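Long-range contacts in TRAP solute Binding Protein (Uncultured marine bacterium, PDB 5I7I), which probably serves as the solute-binding component of a TRAP transporter, capturing aromatic acids such as 3-hydroxybenzoate for uptake: residues K28-P33 with M67-K72; F142-G147 with Y234-L239. All coordinates share one frame; numbering follows the deposited sequence.

Interaction 1 of 2, residues K28-P33 with M67-K72; sequences KFHSFP and MQLGGK
The imidazole of His30 is sandwiched between Leu69 CB and Met67 SD of the turn opposite. Leu69 lays its CB over one face, 3.6 Å from the ring centroid and 16° off the normal, a CH-pi contact. Met67 SD sits over the other face at 4.5 Å from the same centroid, a Met-aromatic contact. The methionine chain, bent at chi2 and chi3, brings Met67 CE to 3.5 Å from His30 CE1. At the ring's edge, Gly70 O lies in the imidazole plane, 3.1 Å from His30 CE1. With CG anti to the backbone N (chi1 -158°) the ring reaches into the turn, while ND1 is hydrogen-bonded to Gln79, whose amide also holds Gly70 O. One nearly straight backbone bond, Met67 N to Ser31 O at 2.9 Å, joins the segments, and next to it Phe32 CB rests on Met67 SD at 3.7 Å. The 67-70 segment is a type I beta turn closed by Gly70 N to Met67 O. The arrangement is that of a loop folded over the C-terminal end of a parallel strand, here beside the binding site, where Phe32 touches the bound 3-hydroxybenzoate.

Interaction 2 of 2, residues F142-G147 with Y234-L239; sequences FCHAPG and YTTPFL. With 3HB (3-hydroxybenzoic acid), chain C.
Water 1 is gripped by three groups: it donates to the carboxylate O1' of 3-hydroxybenzoate at 2.8 Å, and is also hydrogen-bonded to His144 NE2 and to Tyr234 OH, the latter at 2.7 Å. Each segment thus supplies one side chain to a water that reaches the ligand. The rotation of the imidazole is fixed from its far side, where ND1 donates to Ala145 O at 2.7 Å in an almost straight bond (174°) lying in the ring plane. With His144 CG between the backbone N and the carbonyl carbon (chi1 56°), the ring turns one face to Thr235 OG1, which donates to His144 O at 2.8 Å; Tyr234 CE2 and Phe238 CZ come up at its edge, and Thr236 CG2 approaches NE2 obliquely. The histidine and tyrosine planes stand at 84° to each other. Replacing His144 by an alanine removes the ring and would probably leave Ala145 O without this donor, the water one partner short, and a gap between Tyr234 CE2 and Phe238 CZ. Further along, Phe142 and Phe238 form an antiparallel hydrogen-bonded pair, with Phe238 N to Phe142 O at 2.7 Å. Their rings meet obliquely on the same side of the sheet, Phe142 CE2 against Phe238 CD2, and Phe238 turns its edge to the ligand hydroxyl O3. At the other end Gly147 N donates to Tyr234 O, and Gly147 CA packs 3.4 Å from Tyr234 CE1. Arg168, Tyr94 and Glu210 bind the ligand directly; the chemistry here is consistent with an indirect contribution through the water, set in an aromatic wall.

How the interactions relate
From the N terminus, strand 25-31 runs into interaction 1, which closes a loop of 33 intervening residues holding helix 38-54 and strand 59-64. The chain passes through helix 76-82 and strand 87-91 before interaction 2 opens, closing a larger loop of 86 residues that includes five strands of the six-stranded sheet (148-151 to 223-227). The two loops are in series, neither nested nor crossed. Both contacts reach the same five-stranded sheet, in which strand 87-91 lies between strands 25-31 and 237-243. Interaction 1 ties strand 25-31 to the loop after 59-64; interaction 2 pairs strands 136-143 and 237-243 where the chain passes between the two sheets. Their centres are about 20 Å apart, yet both reach 3-hydroxybenzoate.

Interaction 1 of 2, residues K28-P33 with M67-K72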
loop_
_atom_site.group_PDB
_atom_site.type_symbol
_atom_site.label_atom_id
_atom_site.label_comp_id
_atom_site.label_asym_id
_atom_site.label_seq_id
_atom_site.Cartn_x
_atom_site.Cartn_y
_atom_site.Cartn_z
ATOM N N LYS A 28 -3.688 -16.364 -14.591
ATOM C CA LYS A 28 -4.620 -15.241 -14.607
ATOM C C LYS A 28 -4.277 -14.282 -13.483
ATOM O O LYS A 28 -4.361 -14.647 -12.304
ATOM C CB LYS A 28 -6.047 -15.744 -14.408
ATOM C CG LYS A 28 -6.539 -16.705 -15.473
ATOM C CD LYS A 28 -7.870 -17.341 -15.087
ATOM C CE LYS A 28 -8.223 -18.478 -16.005
ATOM N NZ LYS A 28 -9.373 -19.273 -15.475
ATOM N N PHE A 29 -3.892 -13.062 -13.842
ATOM C CA PHE A 29 -3.625 -12.010 -12.878
ATOM C C PHE A 29 -4.821 -11.073 -12.803
ATOM O O PHE A 29 -5.322 -10.615 -13.835
ATOM C CB PHE A 29 -2.390 -11.204 -13.276
ATOM C CG PHE A 29 -2.217 -9.944 -12.475
ATOM C CD1 PHE A 29 -1.581 -9.956 -11.234
ATOM C CD2 PHE A 29 -2.739 -8.744 -12.932
ATOM C CE1 PHE A 29 -1.467 -8.796 -10.507
ATOM C CE2 PHE A 29 -2.622 -7.592 -12.188
ATOM C CZ PHE A 29 -1.987 -7.627 -10.984
ATOM N N HIS A 30 -5.234 -10.741 -11.585
ATOM C CA HIS A 30 -6.379 -9.867 -11.373
ATOM C C HIS A 30 -6.011 -8.745 -10.405
ATOM O O HIS A 30 -5.342 -8.986 -9.398
ATOM C CB HIS A 30 -7.552 -10.690 -10.811
ATOM C CG HIS A 30 -8.887 -10.068 -11.040
ATOM N ND1 HIS A 30 -9.979 -10.353 -10.258
ATOM C CD2 HIS A 30 -9.325 -9.207 -11.990
ATOM C CE1 HIS A 30 -11.030 -9.696 -10.708
ATOM N NE2 HIS A 30 -10.656 -8.979 -11.754
ATOM N N SER A 31 -6.445 -7.517 -10.699
ATOM C CA SER A 31 -6.245 -6.413 -9.771
ATOM C C SER A 31 -7.271 -5.329 -10.060
ATOM O O SER A 31 -7.988 -5.373 -11.062
ATOM C CB SER A 31 -4.819 -5.889 -9.862
ATOM O OG SER A 31 -4.526 -5.018 -8.792
ATOM N N PHE A 32 -7.321 -4.333 -9.172
ATOM C CA PHE A 32 -8.347 -3.292 -9.227
ATOM C C PHE A 32 -7.950 -2.014 -9.971
ATOM O O PHE A 32 -8.838 -1.387 -10.562
ATOM C CB PHE A 32 -8.887 -2.932 -7.830
ATOM C CG PHE A 32 -7.863 -2.335 -6.907
ATOM C CD1 PHE A 32 -7.616 -0.967 -6.893
ATOM C CD2 PHE A 32 -7.155 -3.140 -6.049
ATOM C CE1 PHE A 32 -6.645 -0.430 -6.048
ATOM C CE2 PHE A 32 -6.196 -2.613 -5.212
ATOM C CZ PHE A 32 -5.941 -1.258 -5.202
ATOM N N PRO A 33 -6.699 -1.550 -9.953
ATOM C CA PRO A 33 -6.409 -0.294 -10.657
ATOM C C PRO A 33 -6.581 -0.467 -12.153
ATOM O O PRO A 33 -6.468 -1.588 -12.670
ATOM C CB PRO A 33 -4.933 -0.008 -10.308
ATOM C CG PRO A 33 -4.665 -0.790 -9.098
ATOM C CD PRO A 33 -5.477 -2.042 -9.286
ATOM N N MET A 67 -10.652 -4.830 -12.160
ATOM C CA MET A 67 -11.587 -5.906 -11.770
ATOM C C MET A 67 -12.287 -6.559 -12.969
ATOM O O MET A 67 -13.456 -6.953 -12.905
ATOM C CB MET A 67 -12.597 -5.430 -10.729
ATOM C CG MET A 67 -11.970 -4.894 -9.447
ATOM S SD MET A 67 -10.830 -5.999 -8.585
ATOM C CE MET A 67 -11.933 -7.384 -8.255
ATOM N N GLN A 68 -11.538 -6.747 -14.056
ATOM C CA GLN A 68 -12.072 -7.284 -15.301
ATOM C C GLN A 68 -12.421 -8.767 -15.248
ATOM O O GLN A 68 -12.906 -9.291 -16.259
ATOM C CB GLN A 68 -11.070 -7.061 -16.433
ATOM C CG GLN A 68 -11.160 -5.726 -17.089
ATOM C CD GLN A 68 -10.089 -5.577 -18.166
ATOM O OE1 GLN A 68 -9.522 -6.567 -18.645
ATOM N NE2 GLN A 68 -9.825 -4.345 -18.555
ATOM N N LEU A 69 -12.169 -9.460 -14.146
ATOM C CA LEU A 69 -12.682 -10.814 -13.959
ATOM C C LEU A 69 -13.814 -10.870 -12.942
ATOM O O LEU A 69 -14.284 -11.965 -12.606
ATOM C CB LEU A 69 -11.550 -11.786 -13.596
ATOM C CG LEU A 69 -10.501 -11.976 -14.702
ATOM C CD1 LEU A 69 -9.376 -12.856 -14.217
ATOM C CD2 LEU A 69 -11.100 -12.571 -15.970
ATOM N N GLY A 70 -14.283 -9.719 -12.464
ATOM C CA GLY A 70 -15.459 -9.649 -11.622
ATOM C C GLY A 70 -15.100 -9.459 -10.163
ATOM O O GLY A 70 -14.001 -9.764 -9.718
ATOM N N GLY A 71 -16.074 -8.975 -9.404
ATOM C CA GLY A 71 -15.889 -8.727 -7.991
ATOM C C GLY A 71 -15.444 -7.319 -7.676
ATOM O O GLY A 71 -15.227 -6.460 -8.533
ATOM N N LYS A 72 -15.292 -7.094 -6.385
ATOM C CA LYS A 72 -14.847 -5.836 -5.822
ATOM C C LYS A 72 -13.467 -6.000 -5.201
ATOM O O LYS A 72 -13.032 -7.121 -4.926
ATOM C CB LYS A 72 -15.838 -5.377 -4.747
ATOM C CG LYS A 72 -17.228 -5.174 -5.300
ATOM C CD LYS A 72 -18.213 -4.753 -4.243
ATOM C CE LYS A 72 -19.565 -4.514 -4.875
ATOM N NZ LYS A 72 -20.667 -4.788 -3.924
#

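Interaction 2 of 2, residues F142-G147 with Y234-L239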
loop_
_atom_site.group_PDB
_atom_site.type_symbol
_atom_site.label_atom_id
_atom_site.label_comp_id
_atom_site.label_asym_id
_atom_site.label_seq_id
_atom_site.Cartn_x
_atom_site.Cartn_y
_atom_site.Cartn_z
ATOM N N PHE A 142 5.068 -5.368 0.025
ATOM C CA PHE A 142 5.790 -4.109 -0.094
ATOM C C PHE A 142 4.801 -2.977 0.146
ATOM O O PHE A 142 3.670 -3.212 0.578
ATOM C CB PHE A 142 6.546 -4.031 -1.423
ATOM C CG PHE A 142 5.715 -4.205 -2.666
ATOM C CD1 PHE A 142 5.512 -5.466 -3.215
ATOM C CD2 PHE A 142 5.184 -3.107 -3.321
ATOM C CE1 PHE A 142 4.815 -5.614 -4.392
ATOM C CE2 PHE A 142 4.489 -3.256 -4.503
ATOM C CZ PHE A 142 4.298 -4.516 -5.023
ATOM N N CYS A 143 5.216 -1.734 -0.094
ATOM C CA CYS A 143 4.366 -0.611 0.262
ATOM C C CYS A 143 4.711 0.577 -0.610
ATOM O O CYS A 143 5.727 0.589 -1.305
ATOM C CB CYS A 143 4.505 -0.268 1.747
ATOM S SG CYS A 143 6.162 0.237 2.236
ATOM N N HIS A 144 3.875 1.604 -0.520
ATOM C CA HIS A 144 4.104 2.840 -1.243
ATOM C C HIS A 144 4.998 3.786 -0.433
ATOM O O HIS A 144 5.205 3.627 0.772
ATOM C CB HIS A 144 2.780 3.495 -1.669
ATOM C CG HIS A 144 1.786 3.784 -0.574
ATOM N ND1 HIS A 144 1.931 4.824 0.324
ATOM C CD2 HIS A 144 0.567 3.239 -0.317
ATOM C CE1 HIS A 144 0.862 4.881 1.105
ATOM N NE2 HIS A 144 0.011 3.945 0.727
ATOM N N ALA A 145 5.566 4.767 -1.114
ATOM C CA ALA A 145 6.237 5.841 -0.397
ATOM C C ALA A 145 5.232 6.529 0.519
ATOM O O ALA A 145 4.031 6.469 0.281
ATOM C CB ALA A 145 6.810 6.836 -1.397
ATOM N N PRO A 146 5.682 7.163 1.592
ATOM C CA PRO A 146 4.718 7.707 2.556
ATOM C C PRO A 146 3.610 8.526 1.917
ATOM O O PRO A 146 3.836 9.348 1.027
ATOM C CB PRO A 146 5.582 8.546 3.488
ATOM C CG PRO A 146 6.904 7.852 3.463
ATOM C CD PRO A 146 7.071 7.381 2.028
ATOM N N GLY A 147 2.397 8.279 2.367
ATOM C CA GLY A 147 1.263 9.020 1.869
ATOM C C GLY A 147 1.270 10.489 2.253
ATOM O O GLY A 147 1.929 10.920 3.204
ATOM N N TYR A 234 2.393 7.843 6.869
ATOM C CA TYR A 234 1.927 6.468 6.954
ATOM C C TYR A 234 2.257 5.813 5.626
ATOM O O TYR A 234 2.536 6.491 4.625
ATOM C CB TYR A 234 0.399 6.381 7.182
ATOM C CG TYR A 234 -0.334 6.637 5.879
ATOM C CD1 TYR A 234 -0.521 7.922 5.407
ATOM C CD2 TYR A 234 -0.773 5.578 5.079
ATOM C CE1 TYR A 234 -1.126 8.158 4.182
ATOM C CE2 TYR A 234 -1.379 5.817 3.830
ATOM C CZ TYR A 234 -1.548 7.102 3.395
ATOM O OH TYR A 234 -2.096 7.386 2.158
ATOM N N THR A 235 2.190 4.488 5.623
ATOM C CA THR A 235 2.076 3.743 4.384
ATOM C C THR A 235 1.095 2.615 4.625
ATOM O O THR A 235 0.643 2.391 5.755
ATOM C CB THR A 235 3.431 3.208 3.901
ATOM O OG1 THR A 235 3.273 2.710 2.584
ATOM C CG2 THR A 235 3.932 2.072 4.771
ATOM N N THR A 236 0.755 1.900 3.556
ATOM C CA THR A 236 -0.113 0.735 3.703
ATOM C C THR A 236 0.430 -0.429 2.871
ATOM O O THR A 236 0.882 -0.222 1.732
ATOM C CB THR A 236 -1.593 1.051 3.393
ATOM O OG1 THR A 236 -2.464 0.070 3.957
ATOM C CG2 THR A 236 -1.848 1.158 1.888
ATOM N N PRO A 237 0.493 -1.630 3.439
ATOM C CA PRO A 237 1.085 -2.759 2.712
ATOM C C PRO A 237 0.260 -3.233 1.528
ATOM O O PRO A 237 -0.962 -3.397 1.609
ATOM C CB PRO A 237 1.204 -3.846 3.779
ATOM C CG PRO A 237 1.370 -3.099 5.018
ATOM C CD PRO A 237 0.472 -1.903 4.884
ATOM N N PHE A 238 0.967 -3.459 0.431
ATOM C CA PHE A 238 0.485 -4.146 -0.753
ATOM C C PHE A 238 0.845 -5.627 -0.697
ATOM O O PHE A 238 1.906 -6.000 -0.202
ATOM C CB PHE A 238 1.176 -3.575 -1.989
ATOM C CG PHE A 238 0.966 -2.106 -2.229
ATOM C CD1 PHE A 238 -0.287 -1.527 -2.129
ATOM C CD2 PHE A 238 2.038 -1.332 -2.621
ATOM C CE1 PHE A 238 -0.469 -0.176 -2.407
ATOM C CE2 PHE A 238 1.880 0.015 -2.921
ATOM C CZ PHE A 238 0.614 0.589 -2.818
ATOM N N LEU A 239 -0.038 -6.462 -1.242
ATOM C CA LEU A 239 0.178 -7.897 -1.340
ATOM C C LEU A 239 0.245 -8.268 -2.809
ATOM O O LEU A 239 -0.672 -7.961 -3.578
ATOM C CB LEU A 239 -0.978 -8.669 -0.710
ATOM C CG LEU A 239 -1.332 -8.291 0.727
ATOM C CD1 LEU A 239 -2.551 -9.072 1.198
ATOM C CD2 LEU A 239 -0.131 -8.538 1.643
HETATM C "C1'" 3HB C . -4.799 3.365 -1.680
HETATM O "O1'" 3HB C . -4.583 4.367 -0.950
HETATM O "O2'" 3HB C . -5.853 2.693 -1.535
HETATM C C1 3HB C . -3.826 2.993 -2.790
HETATM C C2 3HB C . -2.590 3.633 -2.853
HETATM C C3 3HB C . -1.701 3.319 -3.852
HETATM C C4 3HB C . -2.034 2.396 -4.807
HETATM C C5 3HB C . -3.267 1.750 -4.745
HETATM C C6 3HB C . -4.167 2.048 -3.743
HETATM O O3 3HB C . -0.485 3.961 -3.893
HETATM O O HOH W 1 -2.593 5.084 0.867
#